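Local coordinates for protein golgin subfamily A member 4 (Homo sapiens, PDB 1UPT) that takes part in vesicle trafficking at the Golgi, including endosome-to-Golgi transport, and binds small GTPases, at residues F36-D39 and Q40-I44. Residues are numbered along the deposited sequence; the frame is centred on the assembly and turned at random.
Sequences FPDD and QTQKI
Phe36, in the turn ahead of helix 38-57, brings its ring against Gln40 and Ile44 of that helix. With Phe36 CG anti to the carbonyl carbon (chi1 -87°), the ring is carried toward the helix, where Phe36 CE2 comes 3.7 Å from CD1 of Ile44, whose side chain runs at about a right angle to it. Phe36 CD2 also lies 3.7 Å from Gln40 OE1, while Phe36 CB lies 3.3 Å from Thr41 OG1. Pro37 holds the N-cap position. Pro37 O accepts two hydrogen bonds from Thr41, from Thr41 N at 3.1 Å in the carbonyl plane and from Thr41 OG1, which stands well above that plane. The Pro37 ring rests against the extended side chain of Gln40, Pro37 CD 3.5 Å from Gln40 OE1. In the all-helical GRIP domain this turn leads from helix 23-33 into helix 38-57; Phe36, Thr41 and Ile44 touch Thr31 of the former, and Phe36 and Gln40 pack on Phe15 of the second subunit. Asp38 is gripped twice by Gln42: Asp38 O accepts the backbone N, and Asp38 OD2 is met on its syn side, but tilted out of the carboxylate plane, by Gln42 NE2 at 3.0 Å. The bend at chi2 (-40°) turns the Gln42 amide toward the Asp38 carboxylate, the two planes 40° apart. Asp39 O accepts the N-H of Lys43, and Lys43 CG passes 3.5 Å from Asp39 O.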
loop_
_atom_site.group_PDB
_atom_site.type_symbol
_atom_site.label_atom_id
_atom_site.label_comp_id
_atom_site.label_asym_id
_atom_site.label_seq_id
_atom_site.Cartn_x
_atom_site.Cartn_y
_atom_site.Cartn_z
ATOM N N PHE B 36 -5.359 2.439 -8.085
ATOM C CA PHE B 36 -6.749 2.155 -7.744
ATOM C C PHE B 36 -7.627 2.810 -8.798
ATOM O O PHE B 36 -7.263 3.875 -9.308
ATOM C CB PHE B 36 -7.159 2.802 -6.404
ATOM C CG PHE B 36 -6.867 1.981 -5.186
ATOM C CD1 PHE B 36 -5.562 1.635 -4.861
ATOM C CD2 PHE B 36 -7.882 1.662 -4.290
ATOM C CE1 PHE B 36 -5.278 0.921 -3.721
ATOM C CE2 PHE B 36 -7.609 0.943 -3.144
ATOM C CZ PHE B 36 -6.295 0.566 -2.857
ATOM N N PRO B 37 -8.780 2.215 -9.092
ATOM C CA PRO B 37 -9.762 2.839 -9.989
ATOM C C PRO B 37 -10.389 4.031 -9.310
ATOM O O PRO B 37 -10.543 4.020 -8.095
ATOM C CB PRO B 37 -10.799 1.734 -10.216
ATOM C CG PRO B 37 -10.710 0.846 -9.026
ATOM C CD PRO B 37 -9.252 0.913 -8.589
ATOM N N ASP B 38 -10.736 5.057 -10.077
ATOM C CA ASP B 38 -11.191 6.285 -9.487
ATOM C C ASP B 38 -12.473 6.133 -8.666
ATOM O O ASP B 38 -12.650 6.881 -7.736
ATOM C CB ASP B 38 -11.346 7.383 -10.535
ATOM C CG ASP B 38 -11.523 8.740 -9.904
ATOM O OD1 ASP B 38 -12.574 9.371 -10.160
ATOM O OD2 ASP B 38 -10.701 9.231 -9.082
ATOM N N ASP B 39 -13.359 5.190 -8.969
ATOM C CA ASP B 39 -14.557 5.016 -8.114
ATOM C C ASP B 39 -14.173 4.621 -6.671
ATOM O O ASP B 39 -14.728 5.147 -5.691
ATOM C CB ASP B 39 -15.538 3.976 -8.674
ATOM C CG ASP B 39 -14.929 2.571 -8.771
ATOM O OD1 ASP B 39 -15.473 1.619 -8.141
ATOM O OD2 ASP B 39 -13.898 2.337 -9.448
ATOM N N GLN B 40 -13.237 3.693 -6.542
ATOM C CA GLN B 40 -12.793 3.244 -5.212
ATOM C C GLN B 40 -11.998 4.341 -4.494
ATOM O O GLN B 40 -12.135 4.539 -3.304
ATOM C CB GLN B 40 -11.944 1.984 -5.348
ATOM C CG GLN B 40 -12.696 0.732 -5.812
ATOM C CD GLN B 40 -11.828 -0.513 -5.647
ATOM O OE1 GLN B 40 -10.599 -0.398 -5.653
ATOM N NE2 GLN B 40 -12.451 -1.679 -5.445
ATOM N N THR B 41 -11.195 5.080 -5.240
ATOM C CA THR B 41 -10.434 6.171 -4.701
ATOM C C THR B 41 -11.366 7.230 -4.149
ATOM O O THR B 41 -11.189 7.690 -3.035
ATOM C CB THR B 41 -9.519 6.760 -5.816
ATOM O OG1 THR B 41 -8.546 5.783 -6.235
ATOM C CG2 THR B 41 -8.726 7.939 -5.304
ATOM N N GLN B 42 -12.408 7.589 -4.888
ATOM C CA GLN B 42 -13.294 8.630 -4.400
ATOM C C GLN B 42 -14.066 8.136 -3.182
ATOM O O GLN B 42 -14.308 8.913 -2.276
ATOM C CB GLN B 42 -14.199 9.179 -5.529
ATOM C CG GLN B 42 -13.416 10.004 -6.603
ATOM C CD GLN B 42 -12.315 10.935 -6.049
ATOM O OE1 GLN B 42 -12.578 11.812 -5.214
ATOM N NE2 GLN B 42 -11.082 10.730 -6.512
ATOM N N LYS B 43 -14.386 6.843 -3.104
ATOM C CA LYS B 43 -15.071 6.325 -1.909
ATOM C C LYS B 43 -14.188 6.439 -0.674
ATOM O O LYS B 43 -14.649 6.831 0.393
ATOM C CB LYS B 43 -15.523 4.869 -2.097
ATOM C CG LYS B 43 -16.840 4.725 -2.869
ATOM C CD LYS B 43 -17.489 3.348 -2.662
ATOM C CE LYS B 43 -18.774 3.194 -3.481
ATOM N NZ LYS B 43 -18.494 3.289 -4.963
ATOM N N ILE B 44 -12.918 6.107 -0.851
ATOM C CA ILE B 44 -11.893 6.154 0.201
ATOM C C ILE B 44 -11.674 7.591 0.644
ATOM O O ILE B 44 -11.671 7.873 1.837
ATOM C CB ILE B 44 -10.585 5.503 -0.313
ATOM C CG1 ILE B 44 -10.733 3.988 -0.396
ATOM C CG2 ILE B 44 -9.378 5.845 0.596
ATOM C CD1 ILE B 44 -9.707 3.317 -1.219
#